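Local coordinates for protein carbohydrate oxidase (Microdochium nivale, PDB 3RJA) that oxidises the C1 hydroxyl of mono-, oligo- and polysaccharides to the lactone with bound FAD, passing the electrons to molecular oxygen to give hydrogen peroxide, at residues 431-436 / 465-470; 321-326 / 422-427; 89-94 / 105-110; 38-43 / 83-88. All blocks are in the same frame, centred on the assembly; numbering follows the deposited sequence.

Interaction 1 (431-436 / 465-470); sequences PRMDRD and YPQAVR
R435 lays its extended side chain across that of R470, whose guanidinium has R435 CD 3.8 Å above its centre, the two guanidinium planes being 38° apart. The contact lies in the berberine-like region and joins the first turn of helix 435-443, N-capped by D434, to the chain after helix 447-457, where Y465 to A468 form a type I beta turn. With CG anti to the backbone N (chi1 -167°), R435 runs straight past the end of that turn and grips the carbonyls of A468 and V469: NE gives a hydrogen bond to A468 O (2.8 Å), nearly in the guanidinium plane, and NH2 one to V469 O (3.0 Å), more tilted and more bent. NH1 forms a salt bridge with D461, and this carboxylate, together with D436 beside R470, probably eases the approach of the two arginines. A leucine here would probably leave the A468 and V469 carbonyls and the D461 carboxylate without their donor. At the other end Q467 NE2 donates to M433 O (3.1 Å), which lies exactly in the amide plane, and a water links M433 O to P466 O; Q467 OE1 turns to Y442. R470 NE meets D436 OD1 on its syn side at 2.6 Å, a salt bridge with the carboxylate and guanidinium planes 53° apart, while water 2 accepts from both D436 N and R470 NH2.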
# COMPACT_ATOMS: atom_id res chain seq x y z
N PRO A 431 8.58 -7.06 -8.28
CA PRO A 431 9.79 -6.64 -9.02
C PRO A 431 10.09 -7.45 -10.26
O PRO A 431 11.02 -7.10 -11.01
CB PRO A 431 10.92 -6.82 -8.01
CG PRO A 431 10.42 -7.98 -7.12
CD PRO A 431 8.91 -7.76 -7.02
N ARG A 432 9.32 -8.52 -10.51
CA ARG A 432 9.65 -9.38 -11.68
C ARG A 432 8.99 -8.90 -12.98
O ARG A 432 8.33 -9.67 -13.68
CB ARG A 432 9.33 -10.85 -11.37
CG ARG A 432 10.33 -11.44 -10.37
CD ARG A 432 9.90 -12.82 -9.84
NE ARG A 432 9.95 -13.88 -10.84
CZ ARG A 432 8.90 -14.35 -11.53
NH1 ARG A 432 7.66 -13.87 -11.37
NH2 ARG A 432 9.10 -15.35 -12.41
N MET A 433 9.15 -7.61 -13.25
CA MET A 433 8.69 -6.97 -14.48
C MET A 433 9.72 -5.88 -14.86
O MET A 433 10.25 -5.19 -13.97
CB MET A 433 7.31 -6.34 -14.29
CG MET A 433 6.14 -7.33 -14.00
SD MET A 433 4.53 -6.48 -13.68
CE MET A 433 4.86 -5.61 -12.16
N ASP A 434 10.01 -5.71 -16.15
CA ASP A 434 10.96 -4.70 -16.55
C ASP A 434 10.33 -3.32 -16.35
O ASP A 434 9.12 -3.22 -16.15
CB ASP A 434 11.49 -4.93 -17.98
CG ASP A 434 10.44 -4.69 -19.08
OD1 ASP A 434 9.54 -3.84 -18.95
OD2 ASP A 434 10.57 -5.33 -20.14
N ARG A 435 11.15 -2.27 -16.40
CA ARG A 435 10.73 -0.89 -16.12
C ARG A 435 9.53 -0.40 -16.95
O ARG A 435 8.61 0.24 -16.44
CB ARG A 435 11.93 0.07 -16.30
CG ARG A 435 11.69 1.46 -15.74
CD ARG A 435 12.96 2.32 -15.74
NE ARG A 435 12.71 3.64 -15.15
CZ ARG A 435 13.64 4.58 -15.02
NH1 ARG A 435 14.89 4.37 -15.44
NH2 ARG A 435 13.32 5.74 -14.46
N ASP A 436 9.55 -0.70 -18.25
CA ASP A 436 8.46 -0.25 -19.12
C ASP A 436 7.15 -0.97 -18.86
O ASP A 436 6.09 -0.34 -18.81
CB ASP A 436 8.84 -0.40 -20.61
CG ASP A 436 10.06 0.40 -20.99
OD1 ASP A 436 10.24 1.55 -20.53
OD2 ASP A 436 10.88 -0.15 -21.75
N TYR A 465 14.88 3.73 -9.38
CA TYR A 465 14.78 2.34 -8.99
C TYR A 465 14.17 1.60 -10.18
O TYR A 465 13.61 2.24 -11.08
CB TYR A 465 13.98 2.18 -7.69
CG TYR A 465 12.49 2.57 -7.71
CD1 TYR A 465 12.09 3.91 -7.55
CD2 TYR A 465 11.48 1.60 -7.81
CE1 TYR A 465 10.71 4.27 -7.55
CE2 TYR A 465 10.11 1.95 -7.80
CZ TYR A 465 9.72 3.28 -7.64
OH TYR A 465 8.35 3.65 -7.61
N PRO A 466 14.25 0.26 -10.18
CA PRO A 466 13.94 -0.40 -11.45
C PRO A 466 12.48 -0.30 -11.94
O PRO A 466 12.20 -0.69 -13.09
CB PRO A 466 14.34 -1.87 -11.20
CG PRO A 466 15.41 -1.78 -10.16
CD PRO A 466 14.89 -0.67 -9.23
N GLN A 467 11.55 0.19 -11.11
CA GLN A 467 10.20 0.40 -11.63
C GLN A 467 9.74 1.84 -11.44
O GLN A 467 8.54 2.11 -11.36
CB GLN A 467 9.18 -0.64 -11.10
CG GLN A 467 9.57 -2.10 -11.45
CD GLN A 467 8.67 -3.18 -10.85
OE1 GLN A 467 8.00 -2.98 -9.83
NE2 GLN A 467 8.69 -4.37 -11.48
N ALA A 468 10.71 2.75 -11.37
CA ALA A 468 10.44 4.19 -11.49
C ALA A 468 9.89 4.45 -12.89
O ALA A 468 10.28 3.79 -13.85
CB ALA A 468 11.75 5.02 -11.28
N VAL A 469 9.01 5.44 -12.98
CA VAL A 469 8.56 5.98 -14.26
C VAL A 469 9.78 6.55 -15.03
O VAL A 469 10.65 7.18 -14.44
CB VAL A 469 7.50 7.08 -13.97
CG1 VAL A 469 7.23 7.93 -15.16
CG2 VAL A 469 6.17 6.43 -13.46
N ARG A 470 9.87 6.31 -16.34
CA ARG A 470 10.94 6.95 -17.15
C ARG A 470 10.68 8.45 -17.36
O ARG A 470 9.55 8.84 -17.62
CB ARG A 470 11.09 6.30 -18.53
CG ARG A 470 11.59 4.89 -18.53
CD ARG A 470 11.98 4.41 -19.96
NE ARG A 470 12.35 3.00 -19.93
CZ ARG A 470 13.55 2.56 -19.54
NH1 ARG A 470 14.49 3.42 -19.16
NH2 ARG A 470 13.81 1.26 -19.53
O HOH W 1 12.32 -3.58 -13.46
O HOH W 2 12.15 -1.23 -19.56

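Interaction 2 (321-326 / 422-427); sequences AKSLTL and WGMYIN. With FAD (flavin-adenine dinucleotide), chain B.
Strand 321-326 pairs antiparallel with the short strand 422-423, the touching parts 141° apart, with T325 and G423 as a hydrogen-bonded pair (T325 N to G423 O 2.9 Å, G423 N to T325 O 3.0 Å) and L326 and W422 as the non-hydrogen-bonded pair next to it. Strand 422-423 is one edge strand of the eight-stranded antiparallel sheet of this FAD-linked oxidase, and beyond it the chain leaves the sheet for the flavin. Where regular pairing stops, a side chain takes over: S323 OG, set between its own backbone N and carbonyl carbon (chi1 76°), accepts a nearly straight hydrogen bond from Y425 N at 2.8 Å. M424, extended beyond CG, passes close to S323 O and brings CE to 4.1 Å from L324 CD2. That same methyl group of L324 approaches W422 CE3 obliquely at 3.7 Å, and L326 CD2 packs on W422 CB, so both leucines on this face of the sheet lean on the tryptophan, which helix 435-443 also touches through Y437 and V441. On the other face T325 OG1 lies close to G423, 3.3 Å from G423 N. Y425, its ring swung anti to the backbone N (chi1 177°), reaches out to the isoalloxazine. The ring is flanked on one face by N427 CB, and N427 ND2 donates to Y425 OH, which also bonds to G145 N. N427 OD1 accepts from FAD O4' of the ribityl chain, while Y425 OH donates to FAD O2, lying in the plane of the tyrosine ring, at 2.6 Å.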
# COMPACT_ATOMS: atom_id res chain seq x y z
N ALA A 321 4.89 -11.75 -3.96
CA ALA A 321 3.53 -11.23 -4.01
C ALA A 321 3.25 -10.64 -5.41
O ALA A 321 4.18 -10.22 -6.14
CB ALA A 321 3.33 -10.16 -2.92
N LYS A 322 1.97 -10.58 -5.77
CA LYS A 322 1.53 -10.04 -7.04
C LYS A 322 0.21 -9.34 -6.79
O LYS A 322 -0.40 -9.54 -5.75
CB LYS A 322 1.35 -11.14 -8.09
CG LYS A 322 2.65 -11.79 -8.57
CD LYS A 322 2.44 -12.72 -9.82
CE LYS A 322 2.47 -11.97 -11.17
NZ LYS A 322 3.91 -11.65 -11.53
N SER A 323 -0.25 -8.57 -7.77
CA SER A 323 -1.53 -7.88 -7.64
C SER A 323 -2.27 -7.78 -8.97
O SER A 323 -1.70 -8.04 -10.02
CB SER A 323 -1.33 -6.46 -7.05
OG SER A 323 -0.81 -5.55 -8.03
N LEU A 324 -3.54 -7.40 -8.87
CA LEU A 324 -4.39 -7.04 -10.00
C LEU A 324 -5.40 -6.03 -9.53
O LEU A 324 -5.89 -6.12 -8.38
CB LEU A 324 -5.15 -8.25 -10.56
CG LEU A 324 -4.34 -9.22 -11.44
CD1 LEU A 324 -5.17 -10.46 -11.80
CD2 LEU A 324 -3.79 -8.49 -12.70
N THR A 325 -5.72 -5.08 -10.40
CA THR A 325 -6.87 -4.23 -10.21
C THR A 325 -7.76 -4.52 -11.45
O THR A 325 -7.28 -4.56 -12.56
CB THR A 325 -6.47 -2.72 -10.07
OG1 THR A 325 -5.84 -2.24 -11.28
CG2 THR A 325 -5.48 -2.51 -8.87
N LEU A 326 -9.06 -4.75 -11.25
CA LEU A 326 -9.92 -5.13 -12.38
C LEU A 326 -11.17 -4.30 -12.42
O LEU A 326 -11.77 -4.04 -11.37
CB LEU A 326 -10.35 -6.59 -12.28
CG LEU A 326 -9.32 -7.67 -11.94
CD1 LEU A 326 -10.09 -8.99 -11.63
CD2 LEU A 326 -8.29 -7.85 -13.08
N TRP A 422 -7.43 -4.00 -16.89
CA TRP A 422 -6.74 -4.40 -15.67
C TRP A 422 -5.44 -3.64 -15.49
O TRP A 422 -4.82 -3.22 -16.48
CB TRP A 422 -6.52 -5.91 -15.61
CG TRP A 422 -5.57 -6.48 -16.65
CD1 TRP A 422 -5.91 -7.00 -17.89
CD2 TRP A 422 -4.14 -6.61 -16.54
NE1 TRP A 422 -4.77 -7.44 -18.54
CE2 TRP A 422 -3.68 -7.21 -17.74
CE3 TRP A 422 -3.20 -6.27 -15.54
CZ2 TRP A 422 -2.31 -7.47 -17.97
CZ3 TRP A 422 -1.85 -6.53 -15.76
CH2 TRP A 422 -1.41 -7.12 -16.98
N GLY A 423 -5.05 -3.47 -14.22
CA GLY A 423 -3.76 -2.91 -13.88
C GLY A 423 -3.15 -3.67 -12.73
O GLY A 423 -3.65 -4.71 -12.34
N MET A 424 -2.06 -3.14 -12.19
CA MET A 424 -1.41 -3.69 -11.01
C MET A 424 -1.12 -2.56 -10.04
O MET A 424 -0.93 -1.43 -10.45
CB MET A 424 -0.12 -4.44 -11.40
CG MET A 424 -0.42 -5.73 -12.17
SD MET A 424 1.03 -6.71 -12.56
CE MET A 424 0.26 -8.29 -12.82
N TYR A 425 -1.06 -2.88 -8.76
CA TYR A 425 -0.94 -1.86 -7.68
C TYR A 425 0.47 -1.87 -7.10
O TYR A 425 0.89 -2.86 -6.47
CB TYR A 425 -1.99 -2.20 -6.63
CG TYR A 425 -2.09 -1.38 -5.35
CD1 TYR A 425 -2.20 0.01 -5.37
CD2 TYR A 425 -2.19 -2.02 -4.12
CE1 TYR A 425 -2.34 0.74 -4.17
CE2 TYR A 425 -2.35 -1.31 -2.93
CZ TYR A 425 -2.43 0.07 -2.96
OH TYR A 425 -2.56 0.79 -1.77
N ILE A 426 1.23 -0.78 -7.31
CA ILE A 426 2.64 -0.72 -6.88
C ILE A 426 2.80 -0.74 -5.33
O ILE A 426 3.90 -0.93 -4.84
CB ILE A 426 3.36 0.51 -7.49
CG1 ILE A 426 4.91 0.35 -7.39
CG2 ILE A 426 2.84 1.80 -6.84
CD1 ILE A 426 5.70 1.51 -8.02
N ASN A 427 1.72 -0.53 -4.54
CA ASN A 427 1.86 -0.82 -3.07
C ASN A 427 1.95 -2.34 -2.77
O ASN A 427 2.36 -2.75 -1.68
CB ASN A 427 0.80 -0.15 -2.21
CG ASN A 427 1.22 1.24 -1.73
OD1 ASN A 427 2.42 1.61 -1.78
ND2 ASN A 427 0.25 2.04 -1.30
PA FAD B . 9.25 1.70 1.90
O1A FAD B . 10.04 2.45 2.95
O2A FAD B . 9.83 0.37 1.50
O5B FAD B . 9.12 2.63 0.60
C5B FAD B . 8.21 2.27 -0.43
C4B FAD B . 8.47 3.17 -1.65
O4B FAD B . 8.19 4.53 -1.32
C3B FAD B . 9.93 3.14 -2.12
O3B FAD B . 9.97 3.42 -3.52
C2B FAD B . 10.51 4.33 -1.37
O2B FAD B . 11.70 4.88 -1.90
C1B FAD B . 9.35 5.31 -1.45
N9A FAD B . 9.41 6.26 -0.35
C8A FAD B . 9.59 6.00 1.00
N7A FAD B . 9.58 7.20 1.65
C5A FAD B . 9.38 8.18 0.75
C6A FAD B . 9.29 9.57 0.89
N6A FAD B . 9.39 10.15 2.10
N1A FAD B . 9.05 10.31 -0.25
C2A FAD B . 8.96 9.70 -1.50
N3A FAD B . 9.09 8.34 -1.64
C4A FAD B . 9.28 7.60 -0.52
N1 FAD B . -1.04 -1.74 1.39
C2 FAD B . -2.35 -1.25 1.36
O2 FAD B . -2.72 -0.46 0.48
N3 FAD B . -3.20 -1.64 2.38
C4 FAD B . -2.84 -2.38 3.49
O4 FAD B . -3.64 -2.59 4.42
C4X FAD B . -1.44 -2.93 3.46
N5 FAD B . -1.00 -3.67 4.46
C5X FAD B . 0.31 -4.10 4.52
C6 FAD B . 0.79 -4.81 5.64
C7 FAD B . 2.13 -5.12 5.77
C7M FAD B . 2.64 -5.91 6.99
C8 FAD B . 3.04 -4.62 4.81
C8M FAD B . 4.53 -4.92 4.92
C9 FAD B . 2.58 -3.98 3.67
C9A FAD B . 1.21 -3.68 3.51
N10 FAD B . 0.73 -2.91 2.43
C10 FAD B . -0.62 -2.59 2.33
C1' FAD B . 1.68 -2.49 1.35
C2' FAD B . 2.18 -1.07 1.61
O2' FAD B . 1.15 -0.14 1.30
C3' FAD B . 3.36 -0.77 0.71
O3' FAD B . 4.35 -1.77 0.86
C4' FAD B . 3.92 0.62 1.04
O4' FAD B . 4.56 1.14 -0.09
C5' FAD B . 4.87 0.58 2.24
O5' FAD B . 5.33 1.87 2.52
P FAD B . 6.71 2.04 3.36
O1P FAD B . 6.98 3.49 3.64
O2P FAD B . 6.65 1.18 4.62
O3P FAD B . 7.73 1.37 2.32

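Interaction 3 (89-94 / 105-110); sequences DRMIDV and HVEPGA
E107 sets CG anti to its carbonyl carbon (chi1 -79°) and extends beyond it, which brings OE1 up to the backbone N-H of D93; there it takes a hydrogen bond from D93 N (3.0 Å, 165°) on the anti side of the carboxylate. The backbone returns the bond: E107 N donates to D93 O at 3.0 Å. D93 lies alongside E107, pointing the same way with the carboxylate planes 12° apart, and D93 OD2 comes to 3.7 Å from E107 OE1, a closeness that might raise the proton affinity of one of them. Here lies the base of the beta hairpin of strands 94-98 and 103-106, in the FAD-binding domain: V94 and V106 are the antiparallel non-hydrogen-bonded pair, and beyond them the two chains stay together, E107 to A110 folding as a type I beta turn against 89-93. M91 O receives a weak bond from G109 N (2.9 Å), and the backbone of G109 lies against D89 CA and that carbonyl. M91, bent at chi3, brings CE to 4.1 Å from P108 CD; P108 also touches the FAD. Farther along, a water donates to both D89 O (2.9 Å) and G109 O (2.8 Å).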
# COMPACT_ATOMS: atom_id res chain seq x y z
N ASP A 89 12.88 6.40 9.37
CA ASP A 89 12.01 5.86 10.40
C ASP A 89 12.23 6.37 11.85
O ASP A 89 11.53 5.91 12.78
CB ASP A 89 11.94 4.32 10.31
CG ASP A 89 12.97 3.63 11.20
OD1 ASP A 89 14.09 4.17 11.36
OD2 ASP A 89 12.66 2.53 11.72
N ARG A 90 13.17 7.29 12.07
CA ARG A 90 13.31 7.91 13.40
C ARG A 90 12.58 9.26 13.40
O ARG A 90 12.49 9.91 14.43
CB ARG A 90 14.78 8.11 13.81
CG ARG A 90 15.65 6.86 13.82
CD ARG A 90 15.04 5.71 14.65
NE ARG A 90 16.08 4.78 15.08
CZ ARG A 90 16.58 3.82 14.30
NH1 ARG A 90 16.15 3.67 13.06
NH2 ARG A 90 17.53 3.01 14.77
N MET A 91 12.09 9.68 12.23
CA MET A 91 11.31 10.91 12.11
C MET A 91 9.81 10.54 12.15
O MET A 91 9.18 10.25 11.12
CB MET A 91 11.64 11.67 10.82
CG MET A 91 13.13 12.07 10.69
SD MET A 91 13.48 12.61 9.01
CE MET A 91 12.68 14.21 9.08
N ILE A 92 9.25 10.54 13.35
CA ILE A 92 7.99 9.87 13.59
C ILE A 92 6.87 10.76 14.10
O ILE A 92 5.78 10.27 14.38
CB ILE A 92 8.19 8.69 14.62
CG1 ILE A 92 8.69 9.22 15.97
CG2 ILE A 92 9.12 7.62 14.04
CD1 ILE A 92 8.62 8.16 17.12
N ASP A 93 7.12 12.06 14.26
CA ASP A 93 6.15 12.90 14.97
C ASP A 93 5.00 13.40 14.12
O ASP A 93 5.19 13.74 12.94
CB ASP A 93 6.85 14.12 15.53
CG ASP A 93 7.88 13.76 16.59
OD1 ASP A 93 7.79 12.67 17.19
OD2 ASP A 93 8.79 14.57 16.80
N VAL A 94 3.83 13.48 14.74
CA VAL A 94 2.83 14.46 14.35
C VAL A 94 3.32 15.84 14.83
O VAL A 94 3.33 16.15 16.04
CB VAL A 94 1.44 14.11 14.91
CG1 VAL A 94 0.45 15.20 14.55
CG2 VAL A 94 1.01 12.72 14.37
N HIS A 105 0.20 17.86 10.41
CA HIS A 105 1.46 17.81 9.67
C HIS A 105 2.24 16.66 10.29
O HIS A 105 2.32 16.57 11.52
CB HIS A 105 2.22 19.14 9.77
CG HIS A 105 1.56 20.26 9.03
ND1 HIS A 105 2.25 21.35 8.54
CD2 HIS A 105 0.27 20.44 8.65
CE1 HIS A 105 1.42 22.16 7.93
NE2 HIS A 105 0.21 21.63 7.97
N VAL A 106 2.78 15.78 9.43
CA VAL A 106 3.41 14.52 9.87
C VAL A 106 4.77 14.25 9.21
O VAL A 106 4.95 14.42 7.99
CB VAL A 106 2.45 13.29 9.66
CG1 VAL A 106 3.00 12.02 10.36
CG2 VAL A 106 1.04 13.64 10.18
N GLU A 107 5.71 13.82 10.03
CA GLU A 107 7.05 13.43 9.57
C GLU A 107 6.97 12.13 8.76
O GLU A 107 6.03 11.36 8.95
CB GLU A 107 7.98 13.29 10.78
CG GLU A 107 8.47 14.66 11.25
CD GLU A 107 9.48 14.60 12.41
OE1 GLU A 107 9.40 13.71 13.28
OE2 GLU A 107 10.34 15.47 12.44
N PRO A 108 7.94 11.89 7.85
CA PRO A 108 7.78 10.87 6.81
C PRO A 108 8.17 9.45 7.23
O PRO A 108 8.11 8.52 6.40
CB PRO A 108 8.73 11.36 5.70
CG PRO A 108 9.82 12.10 6.41
CD PRO A 108 9.17 12.70 7.66
N GLY A 109 8.57 9.30 8.49
CA GLY A 109 9.00 8.02 9.05
C GLY A 109 7.99 7.41 10.01
O GLY A 109 8.19 6.29 10.48
N ALA A 110 6.92 8.16 10.30
CA ALA A 110 5.80 7.65 11.12
C ALA A 110 5.17 6.45 10.47
O ALA A 110 4.81 6.49 9.26
CB ALA A 110 4.74 8.71 11.30
O HOH W 3 8.99 4.52 12.50

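Interaction 4 (38-43 / 83-88); sequences TAIAQT and HLMVQL. With ABL ((2R,3R,4R,5R)-4,5-dihydroxy-2-(hydroxymethyl)-6-oxopiperidin-3-yl beta-D-glucopyranoside), chain H.
Strands 39-42 and 84-87 run parallel, their axes 4.7 Å apart and 24° from exact alignment, with bonds alternating between the two chains: A39 O takes M85 N, M85 O takes A41 N (2.9 Å), A41 O takes Q87 N, and Q87 O takes T43 N at 3.2 Å. T38 N adds a more bent bond to H83 O at the start. On one face I40 lies side by side with M85 and Q87, pointing the same way; its CG2, anti to the backbone N, presses on Q87 CB at 3.5 Å, and its CD1 meets M85 CE at 3.8 Å. This pair belongs to the three-stranded parallel sheet of the FAD-binding domain, in which strand 84-87 is central, between 39-42 and 63-66; helix 46-58 connects 39-42 to 63-66, a beta-alpha-beta crossover that passes over the place later taken by 84-87. On the other face T43 CG2 packs on V86 CG1 (3.8 Å), and T43 OG1 touches L88 CD2; L88 itself reaches the FAD. Q87 turns its amide aside to D89 and K66. Q42, extended from the same face as I40, lies against the C6A and C5A carbons of a bound substrate analogue that T19 and I16 hold by hydrogen bonds. Replacing Q42 with a glycine would probably leave the hydroxymethyl of the lactam ring without this flank. A water donates to T43 O and Q87 O, the latter at 2.7 Å.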
# COMPACT_ATOMS: atom_id res chain seq x y z
N THR A 38 25.29 1.93 -0.35
CA THR A 38 26.66 2.38 -0.11
C THR A 38 26.81 3.03 1.28
O THR A 38 27.87 2.93 1.91
CB THR A 38 27.20 3.30 -1.21
OG1 THR A 38 28.56 3.57 -0.92
CG2 THR A 38 26.42 4.62 -1.31
N ALA A 39 25.74 3.69 1.74
CA ALA A 39 25.70 4.28 3.06
C ALA A 39 24.26 4.50 3.48
O ALA A 39 23.39 4.65 2.62
CB ALA A 39 26.49 5.64 3.08
N ILE A 40 24.01 4.54 4.79
CA ILE A 40 22.70 4.84 5.32
C ILE A 40 22.73 6.14 6.14
O ILE A 40 23.40 6.20 7.18
CB ILE A 40 22.16 3.70 6.20
CG1 ILE A 40 22.29 2.34 5.49
CG2 ILE A 40 20.68 3.97 6.58
CD1 ILE A 40 21.72 1.16 6.35
N ALA A 41 22.00 7.16 5.65
CA ALA A 41 21.80 8.44 6.34
C ALA A 41 20.53 8.33 7.19
O ALA A 41 19.42 8.23 6.65
CB ALA A 41 21.64 9.58 5.35
N GLN A 42 20.71 8.32 8.51
CA GLN A 42 19.58 8.16 9.43
C GLN A 42 19.14 9.58 9.83
O GLN A 42 19.65 10.15 10.82
CB GLN A 42 20.00 7.35 10.65
CG GLN A 42 18.83 6.86 11.52
CD GLN A 42 19.29 6.29 12.85
OE1 GLN A 42 19.42 5.05 13.01
NE2 GLN A 42 19.52 7.16 13.81
N THR A 43 18.23 10.15 9.05
CA THR A 43 17.95 11.59 9.13
C THR A 43 17.05 11.95 10.31
O THR A 43 16.18 11.18 10.68
CB THR A 43 17.28 12.11 7.84
OG1 THR A 43 16.08 11.38 7.56
CG2 THR A 43 18.26 12.01 6.65
N HIS A 83 23.02 2.34 -3.48
CA HIS A 83 22.39 3.65 -3.40
C HIS A 83 22.74 4.26 -2.05
O HIS A 83 23.08 3.55 -1.08
CB HIS A 83 20.84 3.57 -3.50
CG HIS A 83 20.33 3.21 -4.87
ND1 HIS A 83 19.09 3.62 -5.32
CD2 HIS A 83 20.88 2.48 -5.87
CE1 HIS A 83 18.90 3.15 -6.55
NE2 HIS A 83 19.96 2.46 -6.91
N LEU A 84 22.62 5.58 -1.99
CA LEU A 84 22.55 6.28 -0.74
C LEU A 84 21.13 6.02 -0.22
O LEU A 84 20.14 6.29 -0.93
CB LEU A 84 22.77 7.80 -0.96
CG LEU A 84 22.66 8.68 0.30
CD1 LEU A 84 23.51 8.11 1.43
CD2 LEU A 84 23.16 10.11 -0.04
N MET A 85 21.01 5.44 0.97
CA MET A 85 19.68 5.19 1.52
C MET A 85 19.40 6.23 2.59
O MET A 85 20.18 6.38 3.54
CB MET A 85 19.52 3.74 2.06
CG MET A 85 18.04 3.36 2.37
SD MET A 85 17.78 1.62 2.82
CE MET A 85 18.48 1.57 4.48
N VAL A 86 18.31 6.96 2.41
CA VAL A 86 17.84 7.95 3.37
C VAL A 86 16.84 7.25 4.25
O VAL A 86 15.68 7.03 3.84
CB VAL A 86 17.20 9.16 2.67
CG1 VAL A 86 16.65 10.18 3.68
CG2 VAL A 86 18.21 9.83 1.71
N GLN A 87 17.30 6.86 5.45
CA GLN A 87 16.53 6.06 6.40
C GLN A 87 15.68 7.03 7.26
O GLN A 87 16.23 7.83 8.00
CB GLN A 87 17.49 5.28 7.30
CG GLN A 87 16.82 4.51 8.43
CD GLN A 87 15.81 3.49 7.90
OE1 GLN A 87 15.95 2.97 6.80
NE2 GLN A 87 14.79 3.20 8.70
N LEU A 88 14.35 6.95 7.12
CA LEU A 88 13.47 8.01 7.65
C LEU A 88 12.78 7.66 8.97
O LEU A 88 12.17 8.53 9.61
CB LEU A 88 12.39 8.40 6.61
CG LEU A 88 12.86 9.02 5.29
CD1 LEU A 88 11.70 9.14 4.25
CD2 LEU A 88 13.53 10.40 5.52
C1A ABL H . 24.49 3.95 14.00
O1A ABL H . 24.65 2.93 13.28
C2A ABL H . 25.14 4.06 15.38
O2A ABL H . 25.30 2.74 15.87
C3A ABL H . 24.22 4.82 16.35
O3A ABL H . 24.93 5.00 17.59
C4A ABL H . 23.85 6.16 15.79
O1 ABL H . 22.98 6.86 16.69
C5A ABL H . 22.99 5.84 14.53
N5 ABL H . 23.73 4.99 13.59
C6A ABL H . 22.65 7.15 13.78
O6A ABL H . 23.73 8.06 13.86
C1 ABL H . 23.38 8.10 17.32
C2 ABL H . 22.21 8.62 18.18
O2 ABL H . 21.05 8.84 17.37
C3 ABL H . 22.59 9.92 18.88
O3 ABL H . 21.56 10.22 19.81
C4 ABL H . 23.98 9.78 19.58
O4 ABL H . 24.42 11.05 20.04
C5 ABL H . 25.02 9.19 18.62
O5 ABL H . 24.50 7.93 18.15
C6 ABL H . 26.43 9.06 19.20
O6 ABL H . 26.53 8.31 20.38
O HOH W 4 15.31 8.58 10.44

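Interactions 1 and 2 follow each other in the chain, centres 14 Å apart, and touch where Y465 OH meets I426 CD1 at 3.4 Å and M433 SD meets M424 SD at 3.7 Å. Interactions 3 and 4, centres 16 Å apart, also join: M91 CG packs on T43 O at 3.2 Å, and P108 CB on L88 CD1 at 4.0 Å. The cofactor spans both pairs: Y425 and N427 meet its flavin and ribityl chain, the Y465 side chain lies about 4 Å away (nearest atoms), and P108 and L88 line its pocket. Nearest atoms of the Y425 side chain and the analogue at the flavin are about 7 Å apart; Q42 borders a second, separate analogue site.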